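Local coordinates for invasion protein InvA (Salmonella enterica, PDB 2X49) that serves in the export apparatus of a type III secretion system and is involved in the invasion of intestinal epithelial cells, at residues Gly1-Thr5 against Glu143-Glu149; Leu54-Ile59 against Gln70-Phe75; Glu86-Ile92 against Leu115-Tyr120; Glu246-Arg250 against Thr294-Val298. All coordinates share one frame; numbering follows the deposited sequence.

The four contacts are spread over the C-terminal domain of InvA, and no two touch. Interaction 1 ties the start of the construct to the beginning of helix 147-158; the sequence it spans includes both segments of interaction 2 and then of interaction 3, while interaction 4 comes later. Interaction 2 is in the mixed sheet with strands 58-63 and 66-72, interaction 3 flanks the antiparallel sheet containing strand 78-80, and interaction 4 lies by the parallel sheet containing strand 291-294. Centres of interactions 2 and 3 are about 24 Å apart, and those of 1 and 3 about 46 Å, on opposite sides of the chain's centre. Separate local contacts thus join parts of one domain built on three sheets.

Interaction 1: Gly1-Thr5 against Glu143-Glu149; sequences GSHMT and EYFGIQE
Glu149 bends at chi2 (70°), folding its carboxylate back over the start of its own helix and toward Ser2 and Met4; Met4, bent at both chi2 and chi3, curls its methyl group round to the backbone of Glu143-Phe145. Two helix N-termini meet here. At one, Gly146 holds the N-cap position and OE1 of Glu149 accepts from Gly146 N at 2.8 Å, 24° out of the carboxylate plane. At the other, Ser2 OG caps Met4 N at 3.0 Å. Glu149 OE2 links the two: the Ser2 hydroxyl donates to it, although the modelled length is so short that its exact value is doubtful. A water also joins them, accepting from Ser2 N at 2.7 Å, giving a proton to Glu149 OE2 at 2.6 Å and bonding Thr5 OG1. Proximity to two helix starts would probably favour a charged carboxylate. Beside this polar cluster, Met4 CE lies 3.6 Å from Glu143 O, and Ser2 CB packs against Gln148 CB. Residues 1-4 read GSHM and are probably left over from the expression construct, so the contact may not belong to the natural protein. On the far side of Met4 from the Ser2 cap, its carbonyl O receives a CA-H...O contact from Tyr144 CA at 3.5 Å.

Interaction 2: Leu54-Ile59 against Gln70-Phe75; sequences LDDNSI and QFTVYF
The open end of the beta hairpin made by strands 58-63 and 66-72 is held by the antiparallel hydrogen-bonded pair Ile59-Phe71. Phe71 N reaches Ile59 O at 2.7 Å, and Ile59 N reaches Phe71 O at 2.9 Å. Ser58 and Thr72 form the neighbouring non-hydrogen-bonded pair. Beyond them Val73, just past strand 66-72, donates from its N to Asn57 O at 3.0 Å. An Asx turn shapes the approach to the hairpin: Asp55 OD1 takes the Asn57 N-H (2.8 Å) and the Ser58 hydroxyl (2.6 Å) on opposite faces of its carboxylate plane. Asn57 is the main side chain of the contact. The backbone puts its CB over one face of the Tyr74 ring, a CH-pi contact 4.3 Å from the centroid. With CG beside the backbone N (chi1 -61°), the amide lies alongside Tyr74 CD1, its plane 34° from the ring plane, and OD1 is aimed at Phe75 N, from which it accepts a weak bond. The Phe75 ring turns an edge to Asp56 O and to Ile59 CD1, whose distance from Phe75 CZ is 4.0 Å; the Ile59 and Phe75 side chains cross at about a right angle. Phe71, on the same sheet face as Ile59, packs on helix 125-139 and has a mercury ion about 3 Å from its side chain at the nearest. Arg18 also bonds Asp56 O, so backbone and side-chain polar groups together fix the turn, while the Tyr74 face covers Asn57 CB.

Interaction 3: Glu86-Ile92 against Leu115-Tyr120; sequences EVVSFGI and LRELGY
Leu115 pushes its CD2 methyl into a hollow lined by Val87, Phe90 and Ile92. With CD1 anti to CA (chi2 -178°), CD2 is the branch turned to Ile92, and the two side chains meet tip to tip, CD2 to CD1 at 4.0 Å, while Val87 CG2 lies 4.2 Å from the same Leu115 CD2. That valine methyl is a bump in its turn: it leans against the Tyr120 ring off-centre, 3.8 Å from Tyr120 CZ, as the two side chains run antiparallel side by side. At the solvent-facing side Leu118 CD1 rests 3.9 Å from Phe90 CE2. Next to Val87, Glu86 holds the phenol: its extended chain brings OE1 to accept from Tyr120 OH at 2.7 Å, with the hydroxyl above the carboxylate plane and the carboxylate 76° from the ring plane. Phe90 and Leu118, which meet across the contact, each stand just before the glycine of a Schellman motif, Gly91 or Gly119. In the second motif Leu115 O takes both Leu118 N and Tyr120 N. The nearest atom of the Ile92 side chain lies about 4 Å from a calcium ion bound by Asn93 and Glu111. The contact joins the short helix 86-89 to the end of helix 109-116, and both Leu115 and Tyr120 also press on Val80 of strand 78-80, with Ser84 a second partner of the tyrosine hydroxyl.

Interaction 4: Glu246-Arg250 against Thr294-Val298; sequences EDVIR and TSVDV
Glu246 OE1 is gripped by Ser295 and Arg250. The Ser295 hydroxyl donates to it at 2.7 Å through the syn lone pair, and Arg250 NH2 adds a weak bond of 3.1 Å to the same Glu246 OE1, part of a salt bridge. The second oxygen, OE2, receives Ser295 N at 3.1 Å from above the carboxylate plane; the Thr294 hydroxyl donates to it as well, though the modelled distance is too short to be trusted. Glu246 is extended beyond CG, which carries this carboxylate out from the helix to the loop. It is buried, and its four donors would help to stabilise its charge. Arg250, bent at chi3 (-35°), joins Glu246 of its own helix to Asp297 across the contact, where NH1 and OD2 form a salt bridge whose modelled length is doubtful and whose hydrogen bond is weak (128°). Asp297 sits at the edge of the guanidinium, its carboxylate plane 62° away, while Val298 CG1 lies over one face. Asp247 completes the network through a long salt bridge to Arg250 NE. Val298 packs on the helix flank: CG1 touches Ile249 CG2 at 3.8 Å and Glu246 O at 3.8 Å, and CG2 faces the Glu246 stem. Ile249 also packs on Phe301 and Met305 of helix 299-306. Thr294 ends strand 291-294, and helix 243-252 follows the neighbouring parallel strand 236-240, so the contact lies at the carboxyl-terminal ends of parallel strands, as in alpha/beta folds.

Interaction 1: Gly1-Thr5 against Glu143-Glu149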
# COMPACT_ATOMS: atom_id res chain seq x y z
N GLY A 1 -3.82 -23.88 -5.34
CA GLY A 1 -4.89 -23.00 -4.80
C GLY A 1 -5.63 -23.64 -3.66
O GLY A 1 -5.71 -24.86 -3.49
N SER A 2 -6.12 -22.75 -2.83
CA SER A 2 -7.06 -23.09 -1.78
C SER A 2 -8.31 -22.29 -1.96
O SER A 2 -8.42 -21.43 -2.82
CB SER A 2 -6.51 -22.80 -0.39
OG SER A 2 -6.91 -21.51 0.05
N HIS A 3 -9.24 -22.62 -1.09
CA HIS A 3 -10.59 -22.04 -1.11
C HIS A 3 -10.52 -20.52 -0.99
O HIS A 3 -11.38 -19.77 -1.50
CB HIS A 3 -11.48 -22.63 -0.01
CG HIS A 3 -10.98 -22.37 1.39
ND1 HIS A 3 -10.07 -23.18 2.01
CD2 HIS A 3 -11.25 -21.37 2.26
CE1 HIS A 3 -9.82 -22.71 3.22
NE2 HIS A 3 -10.51 -21.60 3.39
N MET A 4 -9.47 -20.08 -0.34
CA MET A 4 -9.31 -18.64 0.00
C MET A 4 -9.33 -17.78 -1.23
O MET A 4 -9.74 -16.62 -1.21
CB MET A 4 -7.99 -18.37 0.73
CG MET A 4 -7.95 -18.77 2.18
SD MET A 4 -9.04 -17.81 3.24
CE MET A 4 -9.21 -16.26 2.37
N THR A 5 -8.81 -18.37 -2.29
CA THR A 5 -8.73 -17.70 -3.60
C THR A 5 -9.83 -18.20 -4.51
O THR A 5 -10.52 -17.43 -5.18
CB THR A 5 -7.34 -17.88 -4.31
OG1 THR A 5 -6.91 -19.23 -4.23
CG2 THR A 5 -6.26 -16.97 -3.67
N GLU A 143 -8.97 -10.94 2.69
CA GLU A 143 -10.12 -11.43 1.91
C GLU A 143 -9.77 -12.63 1.08
O GLU A 143 -10.67 -13.42 0.74
CB GLU A 143 -10.77 -10.34 1.02
CG GLU A 143 -11.42 -9.18 1.81
CD GLU A 143 -12.72 -9.55 2.51
OE1 GLU A 143 -13.30 -10.64 2.22
OE2 GLU A 143 -13.19 -8.73 3.33
N TYR A 144 -8.49 -12.77 0.77
CA TYR A 144 -7.99 -13.81 -0.20
C TYR A 144 -6.70 -14.55 0.18
O TYR A 144 -6.13 -15.31 -0.59
CB TYR A 144 -7.87 -13.23 -1.64
CG TYR A 144 -6.93 -12.10 -1.74
CD1 TYR A 144 -5.56 -12.31 -1.83
CD2 TYR A 144 -7.37 -10.79 -1.62
CE1 TYR A 144 -4.67 -11.27 -1.82
CE2 TYR A 144 -6.52 -9.76 -1.64
CZ TYR A 144 -5.16 -9.97 -1.72
OH TYR A 144 -4.26 -8.95 -1.66
N PHE A 145 -6.23 -14.29 1.38
CA PHE A 145 -4.95 -14.89 1.89
C PHE A 145 -5.05 -15.28 3.35
O PHE A 145 -5.45 -14.47 4.20
CB PHE A 145 -3.81 -13.88 1.71
CG PHE A 145 -2.48 -14.39 2.15
CD1 PHE A 145 -1.65 -15.07 1.28
CD2 PHE A 145 -2.06 -14.20 3.48
CE1 PHE A 145 -0.40 -15.56 1.73
CE2 PHE A 145 -0.84 -14.72 3.91
CZ PHE A 145 -0.03 -15.40 3.04
N GLY A 146 -4.64 -16.50 3.63
CA GLY A 146 -4.64 -17.09 5.01
C GLY A 146 -3.70 -18.24 5.24
O GLY A 146 -2.67 -18.37 4.62
N ILE A 147 -4.12 -19.12 6.12
CA ILE A 147 -3.24 -20.21 6.59
C ILE A 147 -2.88 -21.18 5.49
O ILE A 147 -1.78 -21.73 5.44
CB ILE A 147 -3.89 -21.02 7.76
CG1 ILE A 147 -3.95 -20.16 9.00
CG2 ILE A 147 -3.10 -22.26 8.00
CD1 ILE A 147 -2.59 -19.76 9.53
N GLN A 148 -3.84 -21.44 4.63
CA GLN A 148 -3.63 -22.42 3.55
C GLN A 148 -2.56 -21.91 2.61
O GLN A 148 -1.68 -22.65 2.21
CB GLN A 148 -4.91 -22.81 2.77
CG GLN A 148 -5.89 -23.64 3.57
CD GLN A 148 -5.24 -24.73 4.40
OE1 GLN A 148 -5.20 -24.61 5.62
NE2 GLN A 148 -4.79 -25.81 3.76
N GLU A 149 -2.64 -20.61 2.30
CA GLU A 149 -1.65 -19.98 1.40
C GLU A 149 -0.28 -19.93 2.08
O GLU A 149 0.77 -20.20 1.49
CB GLU A 149 -2.09 -18.59 1.01
CG GLU A 149 -3.25 -18.55 0.05
CD GLU A 149 -4.59 -18.98 0.64
OE1 GLU A 149 -4.89 -18.66 1.83
OE2 GLU A 149 -5.35 -19.63 -0.11
O HOH W 1 -5.14 -20.24 -2.61

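Interaction 2: Leu54-Ile59 against Gln70-Phe75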
# COMPACT_ATOMS: atom_id res chain seq x y z
N LEU A 54 -21.81 3.63 -15.94
CA LEU A 54 -20.43 4.11 -15.87
C LEU A 54 -20.08 4.98 -17.04
O LEU A 54 -20.39 4.63 -18.17
CB LEU A 54 -19.41 2.97 -15.82
CG LEU A 54 -19.39 2.08 -14.57
CD1 LEU A 54 -18.29 1.02 -14.72
CD2 LEU A 54 -19.17 2.91 -13.33
N ASP A 55 -19.40 6.11 -16.75
CA ASP A 55 -18.79 6.94 -17.81
C ASP A 55 -17.59 6.22 -18.35
O ASP A 55 -17.26 5.10 -17.95
CB ASP A 55 -18.44 8.38 -17.40
CG ASP A 55 -17.23 8.52 -16.47
OD1 ASP A 55 -16.36 7.63 -16.36
OD2 ASP A 55 -17.17 9.62 -15.86
N ASP A 56 -16.98 6.84 -19.35
CA ASP A 56 -15.94 6.11 -20.12
C ASP A 56 -14.61 5.92 -19.39
O ASP A 56 -13.67 5.27 -19.86
CB ASP A 56 -15.62 6.83 -21.46
CG ASP A 56 -16.72 6.68 -22.53
OD1 ASP A 56 -17.62 5.83 -22.42
OD2 ASP A 56 -16.62 7.43 -23.53
N ASN A 57 -14.53 6.53 -18.21
CA ASN A 57 -13.26 6.67 -17.48
C ASN A 57 -13.38 6.26 -16.01
O ASN A 57 -12.75 6.81 -15.13
CB ASN A 57 -12.75 8.12 -17.61
CG ASN A 57 -12.49 8.51 -19.07
OD1 ASN A 57 -11.53 7.83 -19.70
ND2 ASN A 57 -13.15 9.40 -19.61
N SER A 58 -14.29 5.35 -15.80
CA SER A 58 -14.55 4.83 -14.41
C SER A 58 -14.46 3.32 -14.33
O SER A 58 -14.87 2.60 -15.23
CB SER A 58 -15.97 5.29 -13.95
OG SER A 58 -16.09 6.69 -13.94
N ILE A 59 -13.99 2.85 -13.18
CA ILE A 59 -13.88 1.39 -12.87
C ILE A 59 -14.30 1.18 -11.44
O ILE A 59 -14.00 2.00 -10.61
CB ILE A 59 -12.41 0.87 -13.02
CG1 ILE A 59 -11.90 1.04 -14.48
CG2 ILE A 59 -12.31 -0.58 -12.59
CD1 ILE A 59 -12.29 -0.06 -15.42
N GLN A 70 -14.44 2.87 -6.16
CA GLN A 70 -14.62 3.30 -7.56
C GLN A 70 -13.44 4.20 -7.88
O GLN A 70 -13.17 5.21 -7.17
CB GLN A 70 -15.95 4.04 -7.75
CG GLN A 70 -16.24 4.43 -9.22
CD GLN A 70 -17.72 4.82 -9.48
OE1 GLN A 70 -18.64 4.29 -8.86
NE2 GLN A 70 -17.93 5.72 -10.44
N PHE A 71 -12.79 3.85 -8.99
CA PHE A 71 -11.61 4.53 -9.51
C PHE A 71 -11.95 5.33 -10.76
O PHE A 71 -12.74 4.94 -11.59
CB PHE A 71 -10.50 3.53 -9.90
CG PHE A 71 -10.10 2.57 -8.79
CD1 PHE A 71 -9.03 2.86 -7.95
CD2 PHE A 71 -10.77 1.40 -8.58
CE1 PHE A 71 -8.58 2.00 -6.95
CE2 PHE A 71 -10.37 0.52 -7.55
CZ PHE A 71 -9.30 0.84 -6.71
N THR A 72 -11.29 6.45 -10.89
CA THR A 72 -11.33 7.23 -12.13
C THR A 72 -9.98 7.11 -12.84
O THR A 72 -8.96 7.40 -12.26
CB THR A 72 -11.59 8.69 -11.78
OG1 THR A 72 -12.88 8.78 -11.14
CG2 THR A 72 -11.47 9.63 -12.99
N VAL A 73 -10.01 6.58 -14.05
CA VAL A 73 -8.84 6.38 -14.87
C VAL A 73 -9.13 7.01 -16.22
O VAL A 73 -10.03 6.56 -16.90
CB VAL A 73 -8.54 4.86 -15.08
CG1 VAL A 73 -7.36 4.65 -16.06
CG2 VAL A 73 -8.26 4.16 -13.76
N TYR A 74 -8.37 8.03 -16.59
CA TYR A 74 -8.51 8.68 -17.93
C TYR A 74 -7.66 7.92 -18.91
O TYR A 74 -6.51 8.25 -19.19
CB TYR A 74 -8.25 10.22 -17.89
CG TYR A 74 -9.38 10.95 -17.19
CD1 TYR A 74 -10.52 11.36 -17.89
CD2 TYR A 74 -9.35 11.24 -15.83
CE1 TYR A 74 -11.55 11.93 -17.30
CE2 TYR A 74 -10.38 11.84 -15.22
CZ TYR A 74 -11.48 12.21 -15.94
OH TYR A 74 -12.57 12.81 -15.34
N PHE A 75 -8.28 6.93 -19.51
CA PHE A 75 -7.62 5.94 -20.38
C PHE A 75 -6.86 6.56 -21.54
O PHE A 75 -5.83 6.02 -21.99
CB PHE A 75 -8.60 4.90 -20.94
CG PHE A 75 -9.15 3.97 -19.89
CD1 PHE A 75 -8.36 2.97 -19.39
CD2 PHE A 75 -10.43 4.15 -19.37
CE1 PHE A 75 -8.85 2.12 -18.40
CE2 PHE A 75 -10.92 3.30 -18.36
CZ PHE A 75 -10.13 2.29 -17.90

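Interaction 3: Glu86-Ile92 against Leu115-Tyr120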
# COMPACT_ATOMS: atom_id res chain seq x y z
N GLU A 86 2.34 24.97 -10.66
CA GLU A 86 3.17 25.63 -11.66
C GLU A 86 2.68 25.27 -13.07
O GLU A 86 2.82 26.04 -14.03
CB GLU A 86 4.67 25.35 -11.44
CG GLU A 86 5.49 25.03 -12.68
CD GLU A 86 6.98 24.75 -12.39
OE1 GLU A 86 7.44 23.65 -12.81
OE2 GLU A 86 7.71 25.60 -11.76
N VAL A 87 2.04 24.12 -13.15
CA VAL A 87 1.60 23.57 -14.44
C VAL A 87 0.57 24.50 -15.09
O VAL A 87 0.56 24.71 -16.30
CB VAL A 87 1.05 22.14 -14.32
CG1 VAL A 87 0.28 21.74 -15.57
CG2 VAL A 87 2.20 21.18 -14.00
N VAL A 88 -0.29 25.06 -14.26
CA VAL A 88 -1.34 25.97 -14.76
C VAL A 88 -0.76 27.32 -15.26
O VAL A 88 -1.30 27.99 -16.14
CB VAL A 88 -2.42 26.21 -13.70
CG1 VAL A 88 -3.35 27.40 -14.12
CG2 VAL A 88 -3.14 24.93 -13.47
N SER A 89 0.38 27.68 -14.70
CA SER A 89 1.16 28.87 -15.12
C SER A 89 1.57 28.80 -16.54
O SER A 89 1.77 29.81 -17.21
CB SER A 89 2.42 29.03 -14.28
OG SER A 89 2.03 29.54 -13.04
N PHE A 90 1.70 27.58 -17.01
CA PHE A 90 2.25 27.31 -18.35
C PHE A 90 1.14 27.27 -19.39
O PHE A 90 1.37 27.04 -20.59
CB PHE A 90 2.99 25.98 -18.46
CG PHE A 90 4.11 25.82 -17.52
CD1 PHE A 90 5.07 26.80 -17.35
CD2 PHE A 90 4.23 24.62 -16.81
CE1 PHE A 90 6.13 26.62 -16.47
CE2 PHE A 90 5.29 24.44 -15.93
CZ PHE A 90 6.23 25.44 -15.77
N GLY A 91 -0.07 27.45 -18.90
CA GLY A 91 -1.24 27.52 -19.76
C GLY A 91 -1.90 26.19 -19.99
O GLY A 91 -2.67 26.00 -20.91
N ILE A 92 -1.59 25.27 -19.10
CA ILE A 92 -2.25 23.94 -19.09
C ILE A 92 -3.37 23.91 -18.07
O ILE A 92 -3.23 24.31 -16.92
CB ILE A 92 -1.23 22.83 -18.83
CG1 ILE A 92 -0.22 22.83 -19.97
CG2 ILE A 92 -1.90 21.44 -18.72
CD1 ILE A 92 1.00 21.98 -19.68
N LEU A 115 5.87 18.45 -20.33
CA LEU A 115 6.10 18.45 -18.87
C LEU A 115 7.33 17.61 -18.48
O LEU A 115 8.08 17.94 -17.57
CB LEU A 115 4.86 18.02 -18.11
CG LEU A 115 3.73 19.06 -18.17
CD1 LEU A 115 2.59 18.52 -17.36
CD2 LEU A 115 4.13 20.45 -17.70
N ARG A 116 7.54 16.55 -19.22
CA ARG A 116 8.66 15.64 -18.90
C ARG A 116 9.99 16.39 -18.96
O ARG A 116 10.95 16.12 -18.22
CB ARG A 116 8.75 14.48 -19.90
CG ARG A 116 7.75 13.37 -19.68
CD ARG A 116 8.36 12.07 -20.27
NE ARG A 116 7.44 11.33 -21.12
CZ ARG A 116 6.75 10.25 -20.74
NH1 ARG A 116 6.86 9.79 -19.50
NH2 ARG A 116 5.94 9.63 -21.60
N GLU A 117 10.03 17.34 -19.87
CA GLU A 117 11.29 18.04 -20.18
C GLU A 117 11.65 18.96 -19.06
O GLU A 117 12.76 19.43 -18.95
CB GLU A 117 11.18 18.85 -21.48
CG GLU A 117 10.89 17.97 -22.68
CD GLU A 117 11.76 16.73 -22.68
OE1 GLU A 117 12.66 16.63 -23.54
OE2 GLU A 117 11.55 15.85 -21.81
N LEU A 118 10.65 19.19 -18.25
CA LEU A 118 10.76 20.08 -17.07
C LEU A 118 10.86 19.25 -15.81
O LEU A 118 10.88 19.77 -14.67
CB LEU A 118 9.55 21.02 -16.95
CG LEU A 118 9.32 22.05 -18.06
CD1 LEU A 118 7.83 22.49 -18.07
CD2 LEU A 118 10.25 23.24 -17.94
N GLY A 119 10.90 17.95 -16.02
CA GLY A 119 11.24 17.01 -14.96
C GLY A 119 10.09 16.43 -14.18
O GLY A 119 10.29 15.82 -13.13
N TYR A 120 8.90 16.66 -14.69
CA TYR A 120 7.66 15.97 -14.23
C TYR A 120 7.73 14.50 -14.64
O TYR A 120 8.37 14.11 -15.64
CB TYR A 120 6.37 16.66 -14.74
CG TYR A 120 6.14 18.03 -14.11
CD1 TYR A 120 5.48 18.16 -12.89
CD2 TYR A 120 6.60 19.19 -14.71
CE1 TYR A 120 5.29 19.41 -12.30
CE2 TYR A 120 6.42 20.45 -14.11
CZ TYR A 120 5.75 20.55 -12.92
OH TYR A 120 5.57 21.77 -12.30

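Interaction 4: Glu246-Arg250 against Thr294-Val298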
# COMPACT_ATOMS: atom_id res chain seq x y z
N GLU A 246 4.64 13.84 17.11
CA GLU A 246 5.20 12.57 17.57
C GLU A 246 5.05 12.44 19.06
O GLU A 246 4.77 11.36 19.62
CB GLU A 246 6.65 12.38 17.17
CG GLU A 246 6.79 12.02 15.72
CD GLU A 246 8.15 11.43 15.38
OE1 GLU A 246 8.94 11.16 16.32
OE2 GLU A 246 8.42 11.24 14.17
N ASP A 247 5.19 13.58 19.72
CA ASP A 247 5.18 13.58 21.17
C ASP A 247 3.81 13.34 21.73
O ASP A 247 3.67 12.75 22.77
CB ASP A 247 5.80 14.84 21.78
CG ASP A 247 7.26 14.64 22.13
OD1 ASP A 247 8.04 15.60 21.94
OD2 ASP A 247 7.63 13.54 22.64
N VAL A 248 2.80 13.78 21.01
CA VAL A 248 1.41 13.60 21.48
C VAL A 248 1.14 12.12 21.55
O VAL A 248 0.49 11.59 22.45
CB VAL A 248 0.38 14.26 20.57
CG1 VAL A 248 -1.04 13.75 20.87
CG2 VAL A 248 0.46 15.76 20.72
N ILE A 249 1.68 11.45 20.53
CA ILE A 249 1.43 10.02 20.35
C ILE A 249 2.20 9.27 21.41
O ILE A 249 1.74 8.36 22.08
CB ILE A 249 1.86 9.53 18.95
CG1 ILE A 249 0.92 10.12 17.92
CG2 ILE A 249 1.86 7.99 18.93
CD1 ILE A 249 -0.48 9.56 17.98
N ARG A 250 3.40 9.75 21.61
CA ARG A 250 4.34 9.08 22.51
C ARG A 250 3.74 9.10 23.92
O ARG A 250 3.81 8.11 24.64
CB ARG A 250 5.75 9.68 22.44
CG ARG A 250 6.82 8.66 22.71
CD ARG A 250 8.21 9.24 22.50
NE ARG A 250 8.17 10.20 21.41
CZ ARG A 250 8.96 10.21 20.35
NH1 ARG A 250 9.93 9.32 20.21
NH2 ARG A 250 8.78 11.14 19.45
N THR A 294 8.30 8.77 10.16
CA THR A 294 8.33 8.99 11.60
C THR A 294 9.34 8.15 12.34
O THR A 294 9.98 7.28 11.79
CB THR A 294 6.98 8.75 12.22
OG1 THR A 294 6.95 9.44 13.48
CG2 THR A 294 6.76 7.28 12.34
N SER A 295 9.47 8.41 13.63
CA SER A 295 10.34 7.60 14.50
C SER A 295 9.80 6.19 14.64
O SER A 295 8.59 5.94 14.59
CB SER A 295 10.49 8.23 15.89
OG SER A 295 11.08 9.54 15.88
N VAL A 296 10.71 5.24 14.84
CA VAL A 296 10.29 3.84 14.96
C VAL A 296 9.35 3.65 16.15
O VAL A 296 8.47 2.83 16.12
CB VAL A 296 11.46 2.80 15.06
CG1 VAL A 296 12.25 3.03 16.32
CG2 VAL A 296 10.87 1.41 15.00
N ASP A 297 9.56 4.40 17.21
CA ASP A 297 8.74 4.19 18.42
C ASP A 297 7.25 4.50 18.26
O ASP A 297 6.42 3.99 19.02
CB ASP A 297 9.35 4.80 19.70
CG ASP A 297 9.41 6.31 19.72
OD1 ASP A 297 9.21 6.96 18.69
OD2 ASP A 297 9.74 6.85 20.81
N VAL A 298 6.92 5.32 17.28
CA VAL A 298 5.53 5.78 17.11
C VAL A 298 4.87 5.29 15.78
O VAL A 298 3.64 5.41 15.58
CB VAL A 298 5.39 7.31 17.24
CG1 VAL A 298 5.69 7.77 18.69
CG2 VAL A 298 6.25 8.02 16.20